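PDB 3KEY: protein STN1 from Saccharomyces cerevisiae, which regulates telomere length and protects chromosome ends, limiting the loading of telomerase through its interaction with CDC13. Local coordinates for residues A6-L14 with L67-I77; L14-N24 with E85-F96. All blocks are in the same frame, centred on the assembly; numbering follows the deposited sequence.

Contact 1 of 2, residues A6-L14 with L67-I77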
loop_
_atom_site.group_PDB
_atom_site.type_symbol
_atom_site.label_atom_id
_atom_site.label_comp_id
_atom_site.label_asym_id
_atom_site.label_seq_id
_atom_site.Cartn_x
_atom_site.Cartn_y
_atom_site.Cartn_z
ATOM N N ALA A 6 -9.645 -2.468 0.406
ATOM C CA ALA A 6 -9.890 -1.360 1.328
ATOM C C ALA A 6 -8.556 -0.878 1.903
ATOM O O ALA A 6 -8.308 0.325 2.022
ATOM C CB ALA A 6 -10.824 -1.808 2.449
ATOM N N LYS A 7 -7.702 -1.836 2.252
ATOM C CA LYS A 7 -6.387 -1.542 2.800
ATOM C C LYS A 7 -5.578 -0.655 1.845
ATOM O O LYS A 7 -4.989 0.339 2.268
ATOM C CB LYS A 7 -5.632 -2.850 3.060
ATOM C CG LYS A 7 -4.232 -2.673 3.616
ATOM C CD LYS A 7 -3.463 -3.980 3.560
ATOM C CE LYS A 7 -3.152 -4.362 2.120
ATOM N NZ LYS A 7 -2.529 -5.708 2.009
ATOM N N SER A 8 -5.543 -1.013 0.561
ATOM C CA SER A 8 -4.795 -0.220 -0.409
ATOM C C SER A 8 -5.448 1.141 -0.679
ATOM O O SER A 8 -4.768 2.086 -1.065
ATOM C CB SER A 8 -4.584 -1.007 -1.713
ATOM O OG SER A 8 -3.517 -1.949 -1.576
ATOM N N ASN A 9 -6.758 1.252 -0.477
ATOM C CA ASN A 9 -7.418 2.547 -0.659
ATOM C C ASN A 9 -6.944 3.482 0.467
ATOM O O ASN A 9 -6.683 4.667 0.239
ATOM C CB ASN A 9 -8.945 2.410 -0.611
ATOM C CG ASN A 9 -9.537 1.960 -1.943
ATOM O OD1 ASN A 9 -9.107 2.403 -3.012
ATOM N ND2 ASN A 9 -10.541 1.091 -1.882
ATOM N N LEU A 10 -6.835 2.946 1.682
ATOM C CA LEU A 10 -6.356 3.739 2.807
ATOM C C LEU A 10 -4.885 4.048 2.553
ATOM O O LEU A 10 -4.425 5.159 2.815
ATOM C CB LEU A 10 -6.507 2.980 4.132
ATOM C CG LEU A 10 -5.887 3.693 5.344
ATOM C CD1 LEU A 10 -6.499 5.084 5.500
ATOM C CD2 LEU A 10 -6.099 2.865 6.598
ATOM N N MET A 11 -4.154 3.062 2.035
ATOM C CA MET A 11 -2.741 3.260 1.731
ATOM C C MET A 11 -2.564 4.450 0.776
ATOM O O MET A 11 -1.709 5.310 0.997
ATOM C CB MET A 11 -2.134 1.998 1.102
ATOM C CG MET A 11 -0.668 2.176 0.687
ATOM S SD MET A 11 0.039 0.728 -0.144
ATOM C CE MET A 11 -0.805 0.811 -1.758
ATOM N N LEU A 12 -3.384 4.506 -0.272
ATOM C CA LEU A 12 -3.296 5.597 -1.243
ATOM C C LEU A 12 -3.643 6.953 -0.636
ATOM O O LEU A 12 -3.110 7.982 -1.055
ATOM C CB LEU A 12 -4.210 5.324 -2.445
ATOM C CG LEU A 12 -3.799 4.167 -3.361
ATOM C CD1 LEU A 12 -4.810 4.040 -4.491
ATOM C CD2 LEU A 12 -2.405 4.414 -3.924
ATOM N N ILE A 13 -4.541 6.962 0.341
ATOM C CA ILE A 13 -4.920 8.209 0.994
ATOM C C ILE A 13 -3.712 8.704 1.794
ATOM O O ILE A 13 -3.321 9.873 1.706
ATOM C CB ILE A 13 -6.125 7.992 1.935
ATOM C CG1 ILE A 13 -7.364 7.631 1.102
ATOM C CG2 ILE A 13 -6.357 9.232 2.789
ATOM C CD1 ILE A 13 -8.609 7.327 1.917
ATOM N N LEU A 14 -3.108 7.799 2.557
ATOM C CA LEU A 14 -1.943 8.143 3.364
ATOM C C LEU A 14 -0.803 8.653 2.487
ATOM O O LEU A 14 -0.144 9.636 2.823
ATOM C CB LEU A 14 -1.488 6.925 4.170
ATOM C CG LEU A 14 -2.519 6.483 5.212
ATOM C CD1 LEU A 14 -2.085 5.199 5.884
ATOM C CD2 LEU A 14 -2.689 7.585 6.233
ATOM N N LEU A 67 -7.897 -1.769 9.548
ATOM C CA LEU A 67 -7.191 -1.239 8.388
ATOM C C LEU A 67 -5.809 -0.699 8.755
ATOM O O LEU A 67 -4.822 -1.066 8.120
ATOM C CB LEU A 67 -8.016 -0.139 7.715
ATOM C CG LEU A 67 -9.307 -0.636 7.063
ATOM C CD1 LEU A 67 -10.134 0.549 6.595
ATOM C CD2 LEU A 67 -8.971 -1.574 5.894
ATOM N N VAL A 68 -5.728 0.158 9.771
ATOM C CA VAL A 68 -4.430 0.702 10.151
ATOM C C VAL A 68 -3.495 -0.409 10.597
ATOM O O VAL A 68 -2.315 -0.408 10.246
ATOM C CB VAL A 68 -4.519 1.754 11.286
ATOM C CG1 VAL A 68 -5.305 2.971 10.810
ATOM C CG2 VAL A 68 -5.149 1.139 12.521
ATOM N N ASN A 69 -4.022 -1.365 11.360
ATOM C CA ASN A 69 -3.196 -2.467 11.832
ATOM C C ASN A 69 -2.681 -3.329 10.683
ATOM O O ASN A 69 -1.569 -3.849 10.761
ATOM C CB ASN A 69 -3.958 -3.328 12.848
ATOM C CG ASN A 69 -4.186 -2.604 14.184
ATOM O OD1 ASN A 69 -3.654 -1.512 14.412
ATOM N ND2 ASN A 69 -4.971 -3.219 15.070
ATOM N N ARG A 70 -3.471 -3.487 9.619
ATOM C CA ARG A 70 -3.023 -4.284 8.479
ATOM C C ARG A 70 -1.799 -3.612 7.854
ATOM O O ARG A 70 -0.836 -4.282 7.489
ATOM C CB ARG A 70 -4.122 -4.407 7.409
ATOM C CG ARG A 70 -5.350 -5.213 7.818
ATOM C CD ARG A 70 -6.379 -5.287 6.681
ATOM N NE ARG A 70 -7.705 -5.685 7.156
ATOM C CZ ARG A 70 -8.787 -5.786 6.385
ATOM N NH1 ARG A 70 -8.710 -5.522 5.086
ATOM N NH2 ARG A 70 -9.951 -6.139 6.915
ATOM N N LEU A 71 -1.848 -2.287 7.731
ATOM C CA LEU A 71 -0.749 -1.520 7.153
ATOM C C LEU A 71 0.508 -1.565 8.029
ATOM O O LEU A 71 1.605 -1.829 7.532
ATOM C CB LEU A 71 -1.184 -0.065 6.926
ATOM C CG LEU A 71 -2.312 0.111 5.899
ATOM C CD1 LEU A 71 -2.752 1.563 5.831
ATOM C CD2 LEU A 71 -1.830 -0.374 4.534
ATOM N N VAL A 72 0.351 -1.309 9.326
ATOM C CA VAL A 72 1.487 -1.345 10.247
ATOM C C VAL A 72 2.092 -2.748 10.219
ATOM O O VAL A 72 3.306 -2.917 10.250
ATOM C CB VAL A 72 1.055 -1.030 11.707
ATOM C CG1 VAL A 72 2.259 -1.160 12.645
ATOM C CG2 VAL A 72 0.463 0.371 11.792
ATOM N N SER A 73 1.222 -3.748 10.146
ATOM C CA SER A 73 1.623 -5.152 10.124
ATOM C C SER A 73 2.468 -5.546 8.903
ATOM O O SER A 73 3.273 -6.482 8.973
ATOM C CB SER A 73 0.370 -6.027 10.192
ATOM O OG SER A 73 0.687 -7.393 10.034
ATOM N N GLN A 74 2.273 -4.845 7.786
ATOM C CA GLN A 74 3.031 -5.125 6.570
ATOM C C GLN A 74 4.253 -4.220 6.491
ATOM O O GLN A 74 5.033 -4.300 5.542
ATOM C CB GLN A 74 2.174 -4.893 5.326
ATOM C CG GLN A 74 0.962 -5.786 5.213
ATOM C CD GLN A 74 0.300 -5.664 3.852
ATOM O OE1 GLN A 74 -0.065 -4.572 3.421
ATOM N NE2 GLN A 74 0.144 -6.789 3.166
ATOM N N GLY A 75 4.396 -3.343 7.483
ATOM C CA GLY A 75 5.520 -2.425 7.522
ATOM C C GLY A 75 5.356 -1.217 6.622
ATOM O O GLY A 75 6.307 -0.461 6.416
ATOM N N LEU A 76 4.151 -1.020 6.085
ATOM C CA LEU A 76 3.900 0.106 5.184
ATOM C C LEU A 76 3.913 1.457 5.912
ATOM O O LEU A 76 4.295 2.488 5.345
ATOM C CB LEU A 76 2.586 -0.118 4.431
ATOM C CG LEU A 76 2.690 -1.297 3.445
ATOM C CD1 LEU A 76 1.350 -1.556 2.769
ATOM C CD2 LEU A 76 3.767 -0.991 2.397
ATOM N N ILE A 77 3.480 1.452 7.164
ATOM C CA ILE A 77 3.529 2.656 7.983
ATOM C C ILE A 77 3.928 2.198 9.370
ATOM O O ILE A 77 3.723 1.043 9.743
ATOM C CB ILE A 77 2.168 3.405 8.097
ATOM C CG1 ILE A 77 1.119 2.484 8.716
ATOM C CG2 ILE A 77 1.761 3.958 6.741
ATOM C CD1 ILE A 77 -0.196 3.179 9.016
#
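Lys-7 and Leu-67 mark the closest backbone approach, where helix 6-14 meets helix 67-73 nearly at a right angle, the axes of these short segments 9.5 Å apart at closest approach and inclined at 78°. The two helices belong to the first winged helix-turn-helix domain of the C-terminal part of STN1, and their crossing is largely apolar and buried. Leu-71 is the central knob. It enters a hole lined by Lys-7, Leu-10, Met-11 and Leu-14, and its two methyls divide the work. CD1 of Leu-71 lies 3.7 Å from CD2 of Leu-10, whose side chain passes at a slant. The same methyl is met tip to tip by CD1 of Leu-14. CD2 of Leu-71 turns to the other side of the hole and presses on CG of Lys-7 at 3.4 Å, a tight carbon contact. One turn earlier, Leu-67 has CD2 near CB of Ala-6, and its CB takes CD2 of Leu-10 at 3.7 Å. Leu-67 also reaches Val-36 and Leu-40 of helix 31-47, which extends the apolar packing.

The second helix ends in a Schellman motif with Gly-75 at positive phi. Beyond it, CD1 of Leu-76 approaches SD of Met-11 at 3.9 Å, and CG2 of Ile-77 packs crosswise against CD1 of Leu-14.

Lys-7 forms the polar border. With CG anti to the backbone N (chi1 179°), its chain runs past CB of Arg-70 and bends at chi3 (69°). This carries the ammonium to the end of the Gln-74 side chain. The main polar partner of NZ is Asp-137 of helix 132-149, in a salt bridge. A weak hydrogen bond also joins NZ of Lys-7 to OE1 of Gln-74 at 3.1 Å.

Contact 2 of 2, residues L14-N24 with E85-F96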
loop_
_atom_site.group_PDB
_atom_site.type_symbol
_atom_site.label_atom_id
_atom_site.label_comp_id
_atom_site.label_asym_id
_atom_site.label_seq_id
_atom_site.Cartn_x
_atom_site.Cartn_y
_atom_site.Cartn_z
ATOM N N LEU A 14 -3.108 7.799 2.557
ATOM C CA LEU A 14 -1.943 8.143 3.364
ATOM C C LEU A 14 -0.803 8.653 2.487
ATOM O O LEU A 14 -0.144 9.636 2.823
ATOM C CB LEU A 14 -1.488 6.925 4.170
ATOM C CG LEU A 14 -2.519 6.483 5.212
ATOM C CD1 LEU A 14 -2.085 5.199 5.884
ATOM C CD2 LEU A 14 -2.689 7.585 6.233
ATOM N N LEU A 15 -0.586 7.997 1.354
ATOM C CA LEU A 15 0.478 8.399 0.442
ATOM C C LEU A 15 0.285 9.835 -0.053
ATOM O O LEU A 15 1.251 10.588 -0.175
ATOM C CB LEU A 15 0.537 7.444 -0.752
ATOM C CG LEU A 15 1.622 7.730 -1.797
ATOM C CD1 LEU A 15 3.003 7.547 -1.178
ATOM C CD2 LEU A 15 1.450 6.793 -2.986
ATOM N N GLY A 16 -0.966 10.209 -0.321
ATOM C CA GLY A 16 -1.266 11.544 -0.812
ATOM C C GLY A 16 -1.245 12.680 0.199
ATOM O O GLY A 16 -1.188 13.846 -0.194
ATOM N N LEU A 17 -1.290 12.368 1.490
ATOM C CA LEU A 17 -1.277 13.414 2.512
ATOM C C LEU A 17 0.028 14.197 2.463
ATOM O O LEU A 17 1.109 13.613 2.411
ATOM C CB LEU A 17 -1.441 12.809 3.911
ATOM C CG LEU A 17 -2.753 12.092 4.225
ATOM C CD1 LEU A 17 -2.735 11.622 5.679
ATOM C CD2 LEU A 17 -3.922 13.034 3.977
ATOM N N GLN A 18 -0.065 15.519 2.493
ATOM C CA GLN A 18 1.138 16.341 2.450
ATOM C C GLN A 18 1.714 16.560 3.845
ATOM O O GLN A 18 1.700 17.675 4.370
ATOM C CB GLN A 18 0.833 17.680 1.774
ATOM C CG GLN A 18 0.428 17.540 0.314
ATOM C CD GLN A 18 1.470 16.798 -0.499
ATOM O OE1 GLN A 18 2.625 17.221 -0.578
ATOM N NE2 GLN A 18 1.071 15.684 -1.106
ATOM N N MET A 19 2.228 15.478 4.425
ATOM C CA MET A 19 2.811 15.494 5.764
ATOM C C MET A 19 3.632 14.232 5.998
ATOM O O MET A 19 3.469 13.239 5.291
ATOM C CB MET A 19 1.700 15.593 6.816
ATOM C CG MET A 19 0.570 14.598 6.605
ATOM S SD MET A 19 -0.889 14.951 7.608
ATOM C CE MET A 19 -1.868 15.901 6.437
ATOM N N LYS A 20 4.507 14.276 7.000
ATOM C CA LYS A 20 5.356 13.134 7.321
ATOM C C LYS A 20 4.767 12.240 8.408
ATOM O O LYS A 20 5.199 11.102 8.585
ATOM C CB LYS A 20 6.735 13.616 7.761
ATOM C CG LYS A 20 7.377 14.598 6.805
ATOM C CD LYS A 20 8.607 15.219 7.448
ATOM C CE LYS A 20 9.121 16.425 6.679
ATOM N NZ LYS A 20 10.291 17.020 7.397
ATOM N N GLU A 21 3.782 12.758 9.134
ATOM C CA GLU A 21 3.146 11.997 10.203
ATOM C C GLU A 21 1.715 12.483 10.402
ATOM O O GLU A 21 1.362 13.593 10.000
ATOM C CB GLU A 21 3.904 12.187 11.527
ATOM C CG GLU A 21 3.191 13.145 12.521
ATOM C CD GLU A 21 4.133 13.690 13.598
ATOM O OE1 GLU A 21 3.674 14.433 14.498
ATOM O OE2 GLU A 21 5.341 13.377 13.533
ATOM N N ILE A 22 0.901 11.647 11.039
ATOM C CA ILE A 22 -0.476 12.003 11.340
ATOM C C ILE A 22 -0.984 11.169 12.512
ATOM O O ILE A 22 -0.667 9.982 12.637
ATOM C CB ILE A 22 -1.407 11.808 10.118
ATOM C CG1 ILE A 22 -2.815 12.307 10.460
ATOM C CG2 ILE A 22 -1.453 10.338 9.715
ATOM C CD1 ILE A 22 -3.747 12.390 9.261
ATOM N N SER A 23 -1.761 11.797 13.384
ATOM C CA SER A 23 -2.296 11.091 14.533
ATOM C C SER A 23 -3.514 10.280 14.122
ATOM O O SER A 23 -4.184 10.594 13.136
ATOM C CB SER A 23 -2.692 12.075 15.637
ATOM O OG SER A 23 -3.793 12.870 15.225
ATOM N N ASN A 24 -3.780 9.238 14.897
ATOM C CA ASN A 24 -4.900 8.339 14.685
ATOM C C ASN A 24 -6.218 9.129 14.616
ATOM O O ASN A 24 -7.068 8.858 13.765
ATOM C CB ASN A 24 -4.932 7.339 15.843
ATOM C CG ASN A 24 -5.797 6.134 15.566
ATOM O OD1 ASN A 24 -5.522 5.345 14.659
ATOM N ND2 ASN A 24 -6.844 5.971 16.362
ATOM N N GLU A 85 -0.381 7.896 19.674
ATOM C CA GLU A 85 -0.922 7.155 18.534
ATOM C C GLU A 85 -0.681 7.946 17.246
ATOM O O GLU A 85 -1.610 8.233 16.488
ATOM C CB GLU A 85 -2.426 6.902 18.711
ATOM C CG GLU A 85 -2.802 6.045 19.923
ATOM C CD GLU A 85 -2.333 4.598 19.805
ATOM O OE1 GLU A 85 -2.649 3.791 20.710
ATOM O OE2 GLU A 85 -1.651 4.262 18.810
ATOM N N THR A 86 0.576 8.308 17.012
ATOM C CA THR A 86 0.943 9.050 15.815
ATOM C C THR A 86 1.652 8.108 14.853
ATOM O O THR A 86 2.571 7.378 15.239
ATOM C CB THR A 86 1.866 10.236 16.154
ATOM O OG1 THR A 86 1.195 11.097 17.077
ATOM C CG2 THR A 86 2.213 11.025 14.902
ATOM N N PHE A 87 1.217 8.121 13.597
ATOM C CA PHE A 87 1.812 7.250 12.589
ATOM C C PHE A 87 2.861 7.957 11.757
ATOM O O PHE A 87 2.735 9.138 11.440
ATOM C CB PHE A 87 0.732 6.679 11.659
ATOM C CG PHE A 87 -0.314 5.884 12.373
ATOM C CD1 PHE A 87 -1.529 6.466 12.725
ATOM C CD2 PHE A 87 -0.069 4.564 12.738
ATOM C CE1 PHE A 87 -2.483 5.748 13.434
ATOM C CE2 PHE A 87 -1.018 3.835 13.449
ATOM C CZ PHE A 87 -2.228 4.427 13.799
ATOM N N ASP A 88 3.904 7.213 11.418
ATOM C CA ASP A 88 4.998 7.710 10.597
ATOM C C ASP A 88 4.618 7.334 9.163
ATOM O O ASP A 88 4.394 6.159 8.868
ATOM C CB ASP A 88 6.297 7.005 11.005
ATOM C CG ASP A 88 7.507 7.507 10.244
ATOM O OD1 ASP A 88 7.385 8.469 9.456
ATOM O OD2 ASP A 88 8.596 6.934 10.445
ATOM N N LEU A 89 4.535 8.323 8.281
ATOM C CA LEU A 89 4.166 8.055 6.900
ATOM C C LEU A 89 5.386 7.961 5.967
ATOM O O LEU A 89 5.259 7.597 4.789
ATOM C CB LEU A 89 3.208 9.144 6.411
ATOM C CG LEU A 89 1.938 9.354 7.242
ATOM C CD1 LEU A 89 1.078 10.435 6.591
ATOM C CD2 LEU A 89 1.160 8.049 7.354
ATOM N N LEU A 90 6.567 8.271 6.499
ATOM C CA LEU A 90 7.790 8.237 5.695
ATOM C C LEU A 90 8.129 6.868 5.108
ATOM O O LEU A 90 8.645 6.779 3.995
ATOM C CB LEU A 90 8.976 8.752 6.509
ATOM C CG LEU A 90 8.949 10.248 6.825
ATOM C CD1 LEU A 90 10.229 10.639 7.566
ATOM C CD2 LEU A 90 8.821 11.039 5.532
ATOM N N PRO A 91 7.867 5.783 5.851
ATOM C CA PRO A 91 8.178 4.461 5.295
ATOM C C PRO A 91 7.421 4.244 3.979
ATOM O O PRO A 91 7.980 3.768 2.976
ATOM C CB PRO A 91 7.690 3.511 6.383
ATOM C CG PRO A 91 7.956 4.298 7.648
ATOM C CD PRO A 91 7.484 5.688 7.273
ATOM N N LEU A 92 6.138 4.603 4.008
ATOM C CA LEU A 92 5.250 4.453 2.861
ATOM C C LEU A 92 5.707 5.280 1.668
ATOM O O LEU A 92 5.799 4.782 0.536
ATOM C CB LEU A 92 3.825 4.864 3.250
ATOM C CG LEU A 92 2.764 4.769 2.151
ATOM C CD1 LEU A 92 2.738 3.354 1.588
ATOM C CD2 LEU A 92 1.401 5.150 2.716
ATOM N N LYS A 93 5.983 6.552 1.920
ATOM C CA LYS A 93 6.423 7.441 0.863
ATOM C C LYS A 93 7.801 7.068 0.318
ATOM O O LYS A 93 8.054 7.223 -0.879
ATOM C CB LYS A 93 6.391 8.880 1.366
ATOM C CG LYS A 93 4.995 9.278 1.784
ATOM C CD LYS A 93 4.897 10.713 2.243
ATOM C CE LYS A 93 3.442 11.055 2.488
ATOM N NZ LYS A 93 3.263 12.501 2.710
ATOM N N ASN A 94 8.689 6.576 1.184
ATOM C CA ASN A 94 10.007 6.157 0.725
ATOM C C ASN A 94 9.897 4.861 -0.093
ATOM O O ASN A 94 10.667 4.647 -1.029
ATOM C CB ASN A 94 10.965 5.931 1.900
ATOM C CG ASN A 94 11.357 7.224 2.589
ATOM O OD1 ASN A 94 11.431 8.277 1.960
ATOM N ND2 ASN A 94 11.625 7.145 3.885
ATOM N N LEU A 95 8.956 3.993 0.273
ATOM C CA LEU A 95 8.761 2.734 -0.449
ATOM C C LEU A 95 8.254 3.028 -1.855
ATOM O O LEU A 95 8.670 2.392 -2.822
ATOM C CB LEU A 95 7.760 1.833 0.284
ATOM C CG LEU A 95 8.330 1.097 1.495
ATOM C CD1 LEU A 95 7.218 0.477 2.343
ATOM C CD2 LEU A 95 9.301 0.035 0.999
ATOM N N PHE A 96 7.358 4.006 -1.962
ATOM C CA PHE A 96 6.818 4.387 -3.256
ATOM C C PHE A 96 7.898 5.011 -4.133
ATOM O O PHE A 96 7.949 4.745 -5.331
ATOM C CB PHE A 96 5.645 5.353 -3.082
ATOM C CG PHE A 96 4.311 4.704 -3.267
ATOM C CD1 PHE A 96 3.743 4.609 -4.534
ATOM C CD2 PHE A 96 3.642 4.140 -2.183
ATOM C CE1 PHE A 96 2.525 3.962 -4.728
ATOM C CE2 PHE A 96 2.422 3.485 -2.360
ATOM C CZ PHE A 96 1.861 3.396 -3.637
#
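Ile-22 and Phe-87 form a hydrogen-bonded antiparallel pair, with Phe-87 N 2.8 Å from Ile-22 O and Ile-22 N returning a bond to Phe-87 O. The backbone pairing extends both ways: Leu-89 N donates to Lys-20 O, and Asn-24 N donates to Glu-85 O.

The other polar grip is that of Lys-93. CG lies beside the backbone N (chi1 -60°) and the chain beyond is extended, which carries NZ to Met-19 O at 2.7 Å, and to Leu-17 O at a distance too short to be trusted. With the ammonium gone, as in an alanine, Met-19 O would probably lose its charged partner and the 17-19 turn would be freer to move.

Apolar side chains pack between the two segments. Leu-89 CD1 meets Leu-17, Met-19 and Ile-22, lying 4.0 Å from Ile-22 CG2. Leu-92 CD2 touches Leu-14 CB at 3.7 Å, and Leu-15 lays CD2 over one face of the Phe-96 ring in a CH-pi contact.

A polar oxygen, Asn-24 OD1, sits at the Phe-87 ring edge near its plane, 3.3 Å from CE1.

Strand 78-81 completes the three-stranded antiparallel sheet. Such a sheet beside packed helices is characteristic of the winged helix-turn-helix fold.

Both contacts use helix 6-16, and Leu-14 is common to them. Contact 1 lies nearer the centre of the chain and is mostly buried helix packing, with its polar pairing at the border. Contact 2 is partly buried. It adds strand pairing to helix packing, and backbone hydrogen bonds do much of its work. Each has a lysine: Lys-7 pairs with side chains, Lys-93 with backbone carbonyls. The contacts also touch directly, as Leu-76 O packs against Leu-92 CB at 3.2 Å. Helix 90-108 already belongs to the second winged helix-turn-helix region, so contact 2 spans the junction of the two, and helix 132-149 of the same region borders both contacts.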